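Local coordinates for protein probable acetyltransferase (Agrobacterium tumefaciens, PDB 2GE3) that probably transfers the acetyl group of acetyl coenzyme A to an acceptor substrate, as a member of the GNAT acetyltransferase family, at residues Met91-Ala96 with Ala104-Arg109; Lys11-Glu16 with Ala48-Met53; Arg132-Tyr137 with Asp160-Ala165. One frame throughout, in Å; residues are numbered along the deposited sequence.

Contact 1: residues Met91-Ala96 with Ala104-Arg109; sequences MGILPA and ARLMRR. With ACO (acetyl coenzyme *a), chain E.
M91, I93, L106 and M107 meet with no aromatic ring among them; the flat groups beside them are the peptide units of the strand and the pantetheine amides of acetyl coenzyme A. Two weak hydrogen bonds join these: ligand N4P donates to M91 O at 2.9 Å, and I93 N donates to ligand O9P at 2.7 Å, both well bent, so the cofactor runs beside the strand much like a further one. Across the protein contact, the chains of M91 and M107, both modelled as selenomethionine, cross at about a right angle. M91 holds CG between its backbone N and carbonyl carbon (chi1 64°) and then bends at chi3, which brings SE to 3.1 Å from M107 CE. That spacing is very tight, and the torsions of M107 are not well staggered, so the detail of its end is doubtful. L106 CB lies 4.2 Å from M91 CE, and its CD2 equally far from I93 CD1. A104 N, near the start of the helix, donates to ligand O1A of the diphosphate at 3.1 Å; the backbone N-H groups of G101 and G103 also bond to the cofactor, in the R-x-x-G-x-G pattern of GNAT enzymes beginning at R98. Strand 91-93 and helix 104-109 run roughly antiparallel (151°, axes 10.1 Å apart), within the beta-alpha-beta unit 86-93, 102-117, 121-127. L106 also touches C73 of adjoining strand 68-77 and I10 of edge strand 9-12, M107 helix 131-140.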
loop_
_atom_site.group_PDB
_atom_site.type_symbol
_atom_site.label_atom_id
_atom_site.label_comp_id
_atom_site.label_asym_id
_atom_site.label_seq_id
_atom_site.Cartn_x
_atom_site.Cartn_y
_atom_site.Cartn_z
HETATM N N MSE A 91 -8.501 -11.781 -4.109
HETATM C CA MSE A 91 -9.236 -12.952 -4.498
HETATM C C MSE A 91 -10.398 -12.568 -5.368
HETATM O O MSE A 91 -10.856 -11.412 -5.319
HETATM C CB MSE A 91 -9.789 -13.648 -3.284
HETATM C CG MSE A 91 -10.774 -12.810 -2.565
HETATM SE SE MSE A 91 -11.333 -13.932 -0.937
HETATM C CE MSE A 91 -11.622 -15.786 -1.866
ATOM N N GLY A 92 -10.889 -13.561 -6.107
ATOM C CA GLY A 92 -11.962 -13.343 -7.070
ATOM C C GLY A 92 -12.539 -14.672 -7.471
ATOM O O GLY A 92 -11.854 -15.712 -7.461
ATOM N N ILE A 93 -13.794 -14.665 -7.871
ATOM C CA ILE A 93 -14.474 -15.887 -8.279
ATOM C C ILE A 93 -15.385 -15.483 -9.445
ATOM O O ILE A 93 -16.033 -14.438 -9.365
ATOM C CB ILE A 93 -15.294 -16.495 -7.052
ATOM C CG1 ILE A 93 -14.350 -16.995 -5.951
ATOM C CG2 ILE A 93 -16.234 -17.641 -7.471
ATOM C CD1 ILE A 93 -15.033 -17.646 -4.787
ATOM N N LEU A 94 -15.447 -16.332 -10.481
ATOM C CA LEU A 94 -16.327 -16.177 -11.600
ATOM C C LEU A 94 -17.778 -16.114 -11.091
ATOM O O LEU A 94 -18.118 -16.797 -10.143
ATOM C CB LEU A 94 -16.138 -17.340 -12.616
ATOM C CG LEU A 94 -14.794 -17.368 -13.362
ATOM C CD1 LEU A 94 -14.849 -18.366 -14.510
ATOM C CD2 LEU A 94 -14.401 -15.943 -13.832
ATOM N N PRO A 95 -18.615 -15.257 -11.704
ATOM C CA PRO A 95 -19.985 -15.009 -11.226
ATOM C C PRO A 95 -20.829 -16.262 -10.956
ATOM O O PRO A 95 -21.522 -16.303 -9.898
ATOM C CB PRO A 95 -20.601 -14.140 -12.328
ATOM C CG PRO A 95 -19.457 -13.465 -13.032
ATOM C CD PRO A 95 -18.278 -14.464 -12.915
ATOM N N ALA A 96 -20.780 -17.282 -11.842
ATOM C CA ALA A 96 -21.546 -18.495 -11.634
ATOM C C ALA A 96 -21.141 -19.251 -10.367
ATOM O O ALA A 96 -21.886 -20.101 -9.893
ATOM C CB ALA A 96 -21.365 -19.534 -12.894
ATOM N N ALA A 104 -14.951 -18.863 1.037
ATOM C CA ALA A 104 -14.600 -19.272 2.404
ATOM C C ALA A 104 -13.590 -20.366 2.385
ATOM O O ALA A 104 -12.601 -20.269 3.090
ATOM C CB ALA A 104 -15.843 -19.641 3.180
ATOM N N ARG A 105 -13.747 -21.347 1.469
ATOM C CA ARG A 105 -12.784 -22.443 1.370
ATOM C C ARG A 105 -11.443 -22.021 0.844
ATOM O O ARG A 105 -10.423 -22.428 1.341
ATOM C CB ARG A 105 -13.300 -23.596 0.442
ATOM C CG ARG A 105 -14.583 -24.346 0.849
ATOM C CD ARG A 105 -14.510 -25.651 0.096
ATOM N NE ARG A 105 -15.327 -25.720 -1.024
ATOM C CZ ARG A 105 -15.078 -26.428 -2.126
ATOM N NH1 ARG A 105 -13.941 -27.085 -2.338
ATOM N NH2 ARG A 105 -16.013 -26.415 -3.054
ATOM N N LEU A 106 -11.439 -21.258 -0.229
ATOM C CA LEU A 106 -10.178 -20.693 -0.763
ATOM C C LEU A 106 -9.434 -19.837 0.272
ATOM O O LEU A 106 -8.203 -19.965 0.397
ATOM C CB LEU A 106 -10.515 -19.810 -1.951
ATOM C CG LEU A 106 -9.979 -19.787 -3.387
ATOM C CD1 LEU A 106 -9.351 -21.039 -3.957
ATOM C CD2 LEU A 106 -11.185 -19.230 -4.295
HETATM N N MSE A 107 -10.152 -18.965 1.000
HETATM C CA MSE A 107 -9.546 -18.179 2.066
HETATM C C MSE A 107 -8.928 -19.011 3.172
HETATM O O MSE A 107 -7.821 -18.762 3.532
HETATM C CB MSE A 107 -10.557 -17.256 2.728
HETATM C CG MSE A 107 -9.960 -15.877 3.149
HETATM SE SE MSE A 107 -11.512 -14.547 3.015
HETATM C CE MSE A 107 -12.176 -15.546 1.580
ATOM N N ARG A 108 -9.664 -20.002 3.718
ATOM C CA ARG A 108 -9.109 -20.910 4.715
ATOM C C ARG A 108 -7.819 -21.593 4.355
ATOM O O ARG A 108 -6.922 -21.746 5.213
ATOM C CB ARG A 108 -10.169 -21.955 5.136
ATOM C CG ARG A 108 -11.353 -21.260 5.697
ATOM C CD ARG A 108 -12.117 -21.928 6.750
ATOM N NE ARG A 108 -13.517 -21.853 6.419
ATOM C CZ ARG A 108 -14.459 -21.125 6.997
ATOM N NH1 ARG A 108 -14.245 -20.266 8.098
ATOM N NH2 ARG A 108 -15.676 -21.314 6.461
ATOM N N ARG A 109 -7.760 -22.113 3.130
ATOM C CA ARG A 109 -6.544 -22.756 2.642
ATOM C C ARG A 109 -5.412 -21.750 2.521
ATOM O O ARG A 109 -4.234 -22.057 2.812
ATOM C CB ARG A 109 -6.769 -23.401 1.267
ATOM C CG ARG A 109 -7.640 -24.734 1.337
ATOM C CD ARG A 109 -6.785 -25.854 2.075
ATOM N NE ARG A 109 -5.614 -26.262 1.265
ATOM C CZ ARG A 109 -5.697 -27.020 0.156
ATOM N NH1 ARG A 109 -6.894 -27.409 -0.324
ATOM N NH2 ARG A 109 -4.596 -27.356 -0.507
HETATM N N1A ACO E . -24.837 -8.913 1.473
HETATM C C2A ACO E . -24.511 -9.426 2.660
HETATM N N3A ACO E . -24.021 -10.675 2.758
HETATM C C4A ACO E . -23.877 -11.455 1.658
HETATM C C5A ACO E . -24.189 -10.956 0.351
HETATM C C6A ACO E . -24.708 -9.594 0.294
HETATM N N6A ACO E . -24.995 -9.097 -0.979
HETATM N N7A ACO E . -23.996 -11.981 -0.572
HETATM C C8A ACO E . -23.526 -13.048 0.075
HETATM N N9A ACO E . -23.495 -12.735 1.399
HETATM C C1B ACO E . -23.005 -13.623 2.422
HETATM C C2B ACO E . -23.400 -15.085 2.291
HETATM O O2B ACO E . -24.612 -15.229 3.063
HETATM C C3B ACO E . -22.135 -15.667 2.936
HETATM O O3B ACO E . -22.180 -15.403 4.348
HETATM P P3B ACO E . -22.844 -16.370 5.496
HETATM O O7A ACO E . -24.361 -16.456 5.370
HETATM O O8A ACO E . -22.434 -15.501 6.687
HETATM O O9A ACO E . -22.315 -17.733 5.193
HETATM C C4B ACO E . -20.969 -14.800 2.459
HETATM O O4B ACO E . -21.562 -13.524 2.254
HETATM C C5B ACO E . -20.403 -15.298 1.099
HETATM O O5B ACO E . -19.612 -16.449 1.347
HETATM P P1A ACO E . -19.009 -17.361 0.254
HETATM O O1A ACO E . -17.924 -18.067 0.977
HETATM O O2A ACO E . -20.284 -17.988 -0.268
HETATM O O3A ACO E . -18.407 -16.243 -0.757
HETATM P P2A ACO E . -18.014 -16.338 -2.268
HETATM O O4A ACO E . -17.733 -17.696 -2.833
HETATM O O5A ACO E . -19.082 -15.531 -2.955
HETATM O O6A ACO E . -16.589 -15.515 -2.261
HETATM C CBP ACO E . -16.023 -13.238 -2.951
HETATM C CCP ACO E . -16.604 -14.133 -1.843
HETATM C CDP ACO E . -16.235 -11.756 -2.497
HETATM C CEP ACO E . -14.544 -13.536 -3.193
HETATM C CAP ACO E . -16.675 -13.505 -4.368
HETATM O OAP ACO E . -18.051 -13.267 -4.200
HETATM C C9P ACO E . -16.239 -12.687 -5.551
HETATM O O9P ACO E . -15.303 -13.075 -6.250
HETATM N N8P ACO E . -16.902 -11.549 -5.841
HETATM C C7P ACO E . -16.391 -10.692 -6.937
HETATM C C6P ACO E . -14.967 -10.217 -6.742
HETATM C C5P ACO E . -14.580 -9.659 -5.393
HETATM O O5P ACO E . -15.338 -8.976 -4.711
HETATM N N4P ACO E . -13.320 -9.898 -5.007
HETATM C C3P ACO E . -12.919 -9.716 -3.626
HETATM C C2P ACO E . -12.939 -8.243 -3.295
HETATM S S1P ACO E . -11.648 -7.405 -4.179
HETATM C C ACO E . -11.681 -6.510 -2.769
HETATM O O ACO E . -12.111 -7.042 -1.781
HETATM C CH3 ACO E . -11.063 -5.137 -2.854
#

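Contact 2: residues Lys11-Glu16 with Ala48-Met53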
loop_
_atom_site.group_PDB
_atom_site.type_symbol
_atom_site.label_atom_id
_atom_site.label_comp_id
_atom_site.label_asym_id
_atom_site.label_seq_id
_atom_site.Cartn_x
_atom_site.Cartn_y
_atom_site.Cartn_z
ATOM N N LYS A 11 -6.243 -25.879 -5.036
ATOM C CA LYS A 11 -4.879 -26.383 -4.966
ATOM C C LYS A 11 -3.937 -25.194 -5.126
ATOM O O LYS A 11 -4.368 -24.149 -5.638
ATOM C CB LYS A 11 -4.643 -27.387 -6.095
ATOM C CG LYS A 11 -5.052 -26.794 -7.428
ATOM C CD LYS A 11 -5.183 -27.841 -8.503
ATOM C CE LYS A 11 -6.125 -28.983 -8.101
ATOM N NZ LYS A 11 -6.889 -29.461 -9.304
ATOM N N PRO A 12 -2.657 -25.349 -4.684
ATOM C CA PRO A 12 -1.647 -24.299 -4.955
ATOM C C PRO A 12 -1.534 -24.080 -6.442
ATOM O O PRO A 12 -1.796 -24.969 -7.226
ATOM C CB PRO A 12 -0.336 -24.828 -4.285
ATOM C CG PRO A 12 -0.860 -25.811 -3.238
ATOM C CD PRO A 12 -2.105 -26.469 -3.906
ATOM N N ILE A 13 -1.293 -22.860 -6.854
ATOM C CA ILE A 13 -1.188 -22.595 -8.268
ATOM C C ILE A 13 0.132 -23.224 -8.825
ATOM O O ILE A 13 1.208 -23.242 -8.145
ATOM C CB ILE A 13 -1.278 -21.082 -8.565
ATOM C CG1 ILE A 13 -1.612 -20.851 -10.059
ATOM C CG2 ILE A 13 0.028 -20.390 -8.125
ATOM C CD1 ILE A 13 -2.135 -19.357 -10.435
ATOM N N ARG A 14 0.037 -23.764 -10.049
ATOM C CA ARG A 14 1.213 -24.240 -10.763
ATOM C C ARG A 14 1.370 -23.480 -12.089
ATOM O O ARG A 14 0.411 -22.825 -12.573
ATOM C CB ARG A 14 1.076 -25.734 -10.983
ATOM C CG ARG A 14 1.031 -26.562 -9.665
ATOM C CD ARG A 14 1.136 -28.117 -9.899
ATOM N NE ARG A 14 0.208 -28.583 -10.924
ATOM C CZ ARG A 14 -1.024 -29.076 -10.724
ATOM N NH1 ARG A 14 -1.529 -29.223 -9.502
ATOM N NH2 ARG A 14 -1.749 -29.462 -11.769
ATOM N N ALA A 15 2.574 -23.558 -12.669
ATOM C CA ALA A 15 2.916 -22.933 -13.964
ATOM C C ALA A 15 1.851 -23.108 -15.073
ATOM O O ALA A 15 1.618 -22.196 -15.870
ATOM C CB ALA A 15 4.302 -23.446 -14.483
ATOM N N GLU A 16 1.250 -24.291 -15.148
ATOM C CA GLU A 16 0.245 -24.585 -16.161
ATOM C C GLU A 16 -1.077 -23.730 -16.043
ATOM O O GLU A 16 -1.766 -23.497 -17.040
ATOM C CB GLU A 16 -0.074 -26.055 -16.046
ATOM C CG GLU A 16 -0.966 -26.379 -14.888
ATOM C CD GLU A 16 -1.010 -27.860 -14.619
ATOM O OE1 GLU A 16 -0.228 -28.307 -13.750
ATOM O OE2 GLU A 16 -1.801 -28.571 -15.309
ATOM N N ALA A 48 5.180 -13.826 -15.069
ATOM C CA ALA A 48 6.319 -13.438 -14.235
ATOM C C ALA A 48 5.934 -13.472 -12.748
ATOM O O ALA A 48 6.664 -14.017 -11.901
ATOM C CB ALA A 48 6.837 -12.015 -14.632
ATOM N N PHE A 49 4.791 -12.860 -12.441
ATOM C CA PHE A 49 4.315 -12.714 -11.093
ATOM C C PHE A 49 3.952 -14.122 -10.518
ATOM O O PHE A 49 4.311 -14.438 -9.402
ATOM C CB PHE A 49 3.142 -11.720 -11.106
ATOM C CG PHE A 49 2.134 -11.929 -10.002
ATOM C CD1 PHE A 49 0.934 -12.563 -10.249
ATOM C CD2 PHE A 49 2.381 -11.459 -8.712
ATOM C CE1 PHE A 49 -0.022 -12.754 -9.228
ATOM C CE2 PHE A 49 1.439 -11.628 -7.668
ATOM C CZ PHE A 49 0.242 -12.289 -7.931
ATOM N N VAL A 50 3.300 -14.977 -11.299
ATOM C CA VAL A 50 3.015 -16.335 -10.825
ATOM C C VAL A 50 4.242 -17.225 -10.656
ATOM O O VAL A 50 4.336 -17.928 -9.674
ATOM C CB VAL A 50 1.936 -17.051 -11.644
ATOM C CG1 VAL A 50 1.805 -18.480 -11.185
ATOM C CG2 VAL A 50 0.631 -16.303 -11.487
ATOM N N LEU A 51 5.188 -17.172 -11.599
ATOM C CA LEU A 51 6.492 -17.868 -11.446
ATOM C C LEU A 51 7.222 -17.444 -10.181
ATOM O O LEU A 51 7.666 -18.287 -9.455
ATOM C CB LEU A 51 7.376 -17.756 -12.710
ATOM C CG LEU A 51 7.235 -18.882 -13.795
ATOM C CD1 LEU A 51 5.948 -19.775 -13.760
ATOM C CD2 LEU A 51 7.490 -18.310 -15.195
ATOM N N ASP A 52 7.287 -16.147 -9.915
ATOM C CA ASP A 52 7.917 -15.566 -8.710
ATOM C C ASP A 52 7.274 -16.007 -7.371
ATOM O O ASP A 52 7.959 -16.336 -6.390
ATOM C CB ASP A 52 7.806 -14.036 -8.826
ATOM C CG ASP A 52 8.661 -13.278 -7.810
ATOM O OD1 ASP A 52 9.870 -13.586 -7.635
ATOM O OD2 ASP A 52 8.135 -12.314 -7.209
HETATM N N MSE A 53 5.950 -15.968 -7.318
HETATM C CA MSE A 53 5.223 -16.435 -6.161
HETATM C C MSE A 53 5.524 -17.908 -5.814
HETATM O O MSE A 53 5.807 -18.226 -4.662
HETATM C CB MSE A 53 3.745 -16.260 -6.430
HETATM C CG MSE A 53 3.430 -14.797 -6.709
HETATM SE SE MSE A 53 2.867 -13.904 -5.049
HETATM C CE MSE A 53 0.862 -14.247 -5.331
#
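A15 and L51 mark the closest backbone approach, their CA atoms 6.7 Å apart, where the chain leaving strand 9-12 passes beside helix 43-55. Two apolar pairs fill the interval. I13 and V50, both buried with their CB atoms directed across the contact, cross at about a right angle. I13 has CG1 anti to its backbone N (chi1 -162°), which leaves CG2 between N and the carbonyl carbon; CG2 and CD1 then both abut the same methyl, V50 CG1, at 4.0 Å and 4.1 Å. V50 presents that methyl because it, too, stands anti to the backbone N, at chi1 174°. Nearer the surface, L51 CD1 reaches A15 CB at 4.1 Å, a thinner methyl-to-methyl touch. Helix 18-29 closes over the buried pair, F21 touching I13 and V50 alike and V18 touching V50, while the I13 backbone pairs with Q60 of strand 60-65. R14, whose CB is directed away from the helix, grips E16 side-on: NE (2.9 Å) and NH2 (2.8 Å) both donate to E16 OE1, which lies in the guanidinium plane and receives them from the same face of its carboxylate. No hydrogen bond or salt bridge spans the two segments. The helix therefore meets the chain that follows the edge strand through branched-chain and methyl contacts, while the charges of R14 and E16 probably offset one another within their own segment.

Contact 3: residues Arg132-Tyr137 with Asp160-Ala165. With ACO (acetyl coenzyme *a), chain E.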
loop_
_atom_site.group_PDB
_atom_site.type_symbol
_atom_site.label_atom_id
_atom_site.label_comp_id
_atom_site.label_asym_id
_atom_site.label_seq_id
_atom_site.Cartn_x
_atom_site.Cartn_y
_atom_site.Cartn_z
ATOM N N ARG A 132 -21.037 -8.492 -0.072
ATOM C CA ARG A 132 -20.728 -9.873 -0.094
ATOM C C ARG A 132 -19.251 -10.198 0.371
ATOM O O ARG A 132 -19.066 -11.143 1.150
ATOM C CB ARG A 132 -21.048 -10.487 -1.466
ATOM C CG ARG A 132 -20.392 -11.837 -1.607
ATOM C CD ARG A 132 -20.978 -12.644 -2.719
ATOM N NE ARG A 132 -21.412 -11.675 -3.690
ATOM C CZ ARG A 132 -20.714 -11.476 -4.757
ATOM N NH1 ARG A 132 -19.684 -12.280 -4.846
ATOM N NH2 ARG A 132 -21.037 -10.618 -5.698
ATOM N N ALA A 133 -18.250 -9.430 -0.135
ATOM C CA ALA A 133 -16.864 -9.611 0.253
ATOM C C ALA A 133 -16.765 -9.249 1.692
ATOM O O ALA A 133 -16.202 -10.025 2.425
ATOM C CB ALA A 133 -15.824 -8.722 -0.595
ATOM N N ILE A 134 -17.291 -8.081 2.117
ATOM C CA ILE A 134 -17.254 -7.754 3.530
ATOM C C ILE A 134 -17.796 -8.875 4.479
ATOM O O ILE A 134 -17.120 -9.223 5.451
ATOM C CB ILE A 134 -17.918 -6.391 3.811
ATOM C CG1 ILE A 134 -17.096 -5.252 3.175
ATOM C CG2 ILE A 134 -18.037 -6.131 5.325
ATOM C CD1 ILE A 134 -18.008 -4.101 2.888
ATOM N N ALA A 135 -19.014 -9.381 4.224
ATOM C CA ALA A 135 -19.619 -10.450 5.022
ATOM C C ALA A 135 -18.773 -11.678 5.060
ATOM O O ALA A 135 -18.708 -12.340 6.108
ATOM C CB ALA A 135 -21.019 -10.847 4.475
ATOM N N LEU A 136 -18.152 -12.027 3.933
ATOM C CA LEU A 136 -17.225 -13.177 3.939
ATOM C C LEU A 136 -15.982 -12.865 4.774
ATOM O O LEU A 136 -15.549 -13.693 5.581
ATOM C CB LEU A 136 -16.796 -13.611 2.516
ATOM C CG LEU A 136 -15.670 -14.687 2.510
ATOM C CD1 LEU A 136 -16.189 -15.937 3.158
ATOM C CD2 LEU A 136 -15.024 -15.035 1.164
ATOM N N TYR A 137 -15.394 -11.695 4.603
ATOM C CA TYR A 137 -14.232 -11.363 5.448
ATOM C C TYR A 137 -14.553 -11.343 6.942
ATOM O O TYR A 137 -13.792 -11.832 7.726
ATOM C CB TYR A 137 -13.622 -10.018 5.041
ATOM C CG TYR A 137 -13.176 -9.989 3.633
ATOM C CD1 TYR A 137 -12.662 -11.146 3.021
ATOM C CD2 TYR A 137 -13.288 -8.808 2.851
ATOM C CE1 TYR A 137 -12.304 -11.164 1.617
ATOM C CE2 TYR A 137 -12.848 -8.773 1.495
ATOM C CZ TYR A 137 -12.365 -9.948 0.887
ATOM O OH TYR A 137 -11.952 -9.912 -0.435
ATOM N N ASP A 160 -15.711 4.824 -0.968
ATOM C CA ASP A 160 -14.947 4.477 0.222
ATOM C C ASP A 160 -14.375 3.077 0.181
ATOM O O ASP A 160 -14.907 2.120 -0.417
ATOM C CB ASP A 160 -15.854 4.636 1.441
ATOM C CG ASP A 160 -16.245 6.115 1.687
ATOM O OD1 ASP A 160 -15.972 6.971 0.838
ATOM O OD2 ASP A 160 -16.829 6.432 2.729
ATOM N N SER A 161 -13.266 2.951 0.849
ATOM C CA SER A 161 -12.645 1.634 0.961
ATOM C C SER A 161 -12.558 1.322 2.472
ATOM O O SER A 161 -12.378 2.209 3.271
ATOM C CB SER A 161 -11.230 1.675 0.351
ATOM O OG SER A 161 -10.933 0.391 -0.114
ATOM N N LEU A 162 -12.716 0.075 2.848
ATOM C CA LEU A 162 -12.553 -0.364 4.238
ATOM C C LEU A 162 -11.322 -1.154 4.329
ATOM O O LEU A 162 -11.084 -2.078 3.517
ATOM C CB LEU A 162 -13.702 -1.278 4.684
ATOM C CG LEU A 162 -15.119 -0.679 4.537
ATOM C CD1 LEU A 162 -16.223 -1.607 5.079
ATOM C CD2 LEU A 162 -15.271 0.754 5.123
ATOM N N ASN A 163 -10.549 -0.845 5.346
ATOM C CA ASN A 163 -9.332 -1.651 5.625
ATOM C C ASN A 163 -9.610 -2.650 6.671
ATOM O O ASN A 163 -10.214 -2.320 7.659
ATOM C CB ASN A 163 -8.196 -0.759 6.145
ATOM C CG ASN A 163 -7.731 0.164 5.076
ATOM O OD1 ASN A 163 -7.386 -0.323 4.050
ATOM N ND2 ASN A 163 -7.847 1.490 5.261
HETATM N N MSE A 164 -9.113 -3.848 6.490
HETATM C CA MSE A 164 -9.427 -4.924 7.419
HETATM C C MSE A 164 -8.137 -5.713 7.534
HETATM O O MSE A 164 -7.322 -5.654 6.636
HETATM C CB MSE A 164 -10.556 -5.790 6.873
HETATM C CG MSE A 164 -11.904 -4.946 6.561
HETATM SE SE MSE A 164 -13.236 -6.340 6.084
HETATM C CE MSE A 164 -13.560 -7.069 7.975
ATOM N N ALA A 165 -7.973 -6.440 8.628
ATOM C CA ALA A 165 -6.799 -7.253 8.840
ATOM C C ALA A 165 -7.061 -8.448 9.790
ATOM O O ALA A 165 -7.977 -8.422 10.657
ATOM C CB ALA A 165 -5.637 -6.402 9.327
HETATM N N1A ACO E . -24.837 -8.913 1.473
HETATM C C2A ACO E . -24.511 -9.426 2.660
HETATM N N3A ACO E . -24.021 -10.675 2.758
HETATM C C4A ACO E . -23.877 -11.455 1.658
HETATM C C5A ACO E . -24.189 -10.956 0.351
HETATM C C6A ACO E . -24.708 -9.594 0.294
HETATM N N6A ACO E . -24.995 -9.097 -0.979
HETATM N N7A ACO E . -23.996 -11.981 -0.572
HETATM C C8A ACO E . -23.526 -13.048 0.075
HETATM N N9A ACO E . -23.495 -12.735 1.399
HETATM C C1B ACO E . -23.005 -13.623 2.422
HETATM C C2B ACO E . -23.400 -15.085 2.291
HETATM O O2B ACO E . -24.612 -15.229 3.063
HETATM C C3B ACO E . -22.135 -15.667 2.936
HETATM O O3B ACO E . -22.180 -15.403 4.348
HETATM P P3B ACO E . -22.844 -16.370 5.496
HETATM O O7A ACO E . -24.361 -16.456 5.370
HETATM O O8A ACO E . -22.434 -15.501 6.687
HETATM O O9A ACO E . -22.315 -17.733 5.193
HETATM C C4B ACO E . -20.969 -14.800 2.459
HETATM O O4B ACO E . -21.562 -13.524 2.254
HETATM C C5B ACO E . -20.403 -15.298 1.099
HETATM O O5B ACO E . -19.612 -16.449 1.347
HETATM P P1A ACO E . -19.009 -17.361 0.254
HETATM O O1A ACO E . -17.924 -18.067 0.977
HETATM O O2A ACO E . -20.284 -17.988 -0.268
HETATM O O3A ACO E . -18.407 -16.243 -0.757
HETATM P P2A ACO E . -18.014 -16.338 -2.268
HETATM O O4A ACO E . -17.733 -17.696 -2.833
HETATM O O5A ACO E . -19.082 -15.531 -2.955
HETATM O O6A ACO E . -16.589 -15.515 -2.261
HETATM C CBP ACO E . -16.023 -13.238 -2.951
HETATM C CCP ACO E . -16.604 -14.133 -1.843
HETATM C CDP ACO E . -16.235 -11.756 -2.497
HETATM C CEP ACO E . -14.544 -13.536 -3.193
HETATM C CAP ACO E . -16.675 -13.505 -4.368
HETATM O OAP ACO E . -18.051 -13.267 -4.200
HETATM C C9P ACO E . -16.239 -12.687 -5.551
HETATM O O9P ACO E . -15.303 -13.075 -6.250
HETATM N N8P ACO E . -16.902 -11.549 -5.841
HETATM C C7P ACO E . -16.391 -10.692 -6.937
HETATM C C6P ACO E . -14.967 -10.217 -6.742
HETATM C C5P ACO E . -14.580 -9.659 -5.393
HETATM O O5P ACO E . -15.338 -8.976 -4.711
HETATM N N4P ACO E . -13.320 -9.898 -5.007
HETATM C C3P ACO E . -12.919 -9.716 -3.626
HETATM C C2P ACO E . -12.939 -8.243 -3.295
HETATM S S1P ACO E . -11.648 -7.405 -4.179
HETATM C C ACO E . -11.681 -6.510 -2.769
HETATM O O ACO E . -12.111 -7.042 -1.781
HETATM C CH3 ACO E . -11.063 -5.137 -2.854
#
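I134 and Y137, one helical turn apart, meet L162 and M164, two residues apart on the strand. I134 carries CG1 beside its backbone N (chi1 -66°) with CD1 extended beyond it, and this terminal methyl touches L162 CD1 at 3.8 Å; the two side chains cross at about a right angle. M164, modelled as selenomethionine, stretches straight through CG and then bends at chi3 (74°), laying SE against Y137 CB, again 3.8 Å away. The selenium is also 5.3 Å from the centroid of the Y137 ring and 73° off its normal, an oblique Met-aromatic contact carried mainly by the CB and CD2 side of the tyrosine. One face of that ring has A133 O 3.2 Å above its plane, toward the rim. The phenol end points to the cofactor: Y137 OH donates to the acetyl oxygen O of acetyl coenzyme A at 3.2 Å, with that oxygen in the ring plane at the edge. M164 therefore lies in the second shell of the thioester, consistent with positioning the tyrosine. Along the same helix A133 CB meets ligand CDP, and L136 lays CD2 3.5 Å from ligand CCP. R132 reaches ligand OAP with NH1; the model declares a covalent bond there, but it is stretched and doubtful. V126 and L124 of strand 121-127 touch I134 and M164 respectively, and A165 O makes a weak hydrogen bond to R149 of the second subunit. Helix 131-140, packed by one face on the C-terminal part of the sheet and lining the cofactor with another, is the familiar GNAT layout, in which pantetheine enters the split between strands 86-93 and 121-127.

All three contacts reach the same mixed seven-stranded sheet, and along the chain they follow in series: contact 2, then contact 1, then contact 3. Contact 2 belongs to the N-terminal flank, at edge strand 9-12; its centre lies about 17 Å from that of contact 1 and about 26 Å from that of contact 3, on the other side of the chain's centre from contact 3. Contacts 1 and 3, with centres about 14 Å apart, touch directly, A104 CB lying 3.7 Å from L136 CD1. Both also line acetyl coenzyme A, so helices 102-117 and 131-140 build the cofactor site jointly, whereas contact 2 takes no part in it.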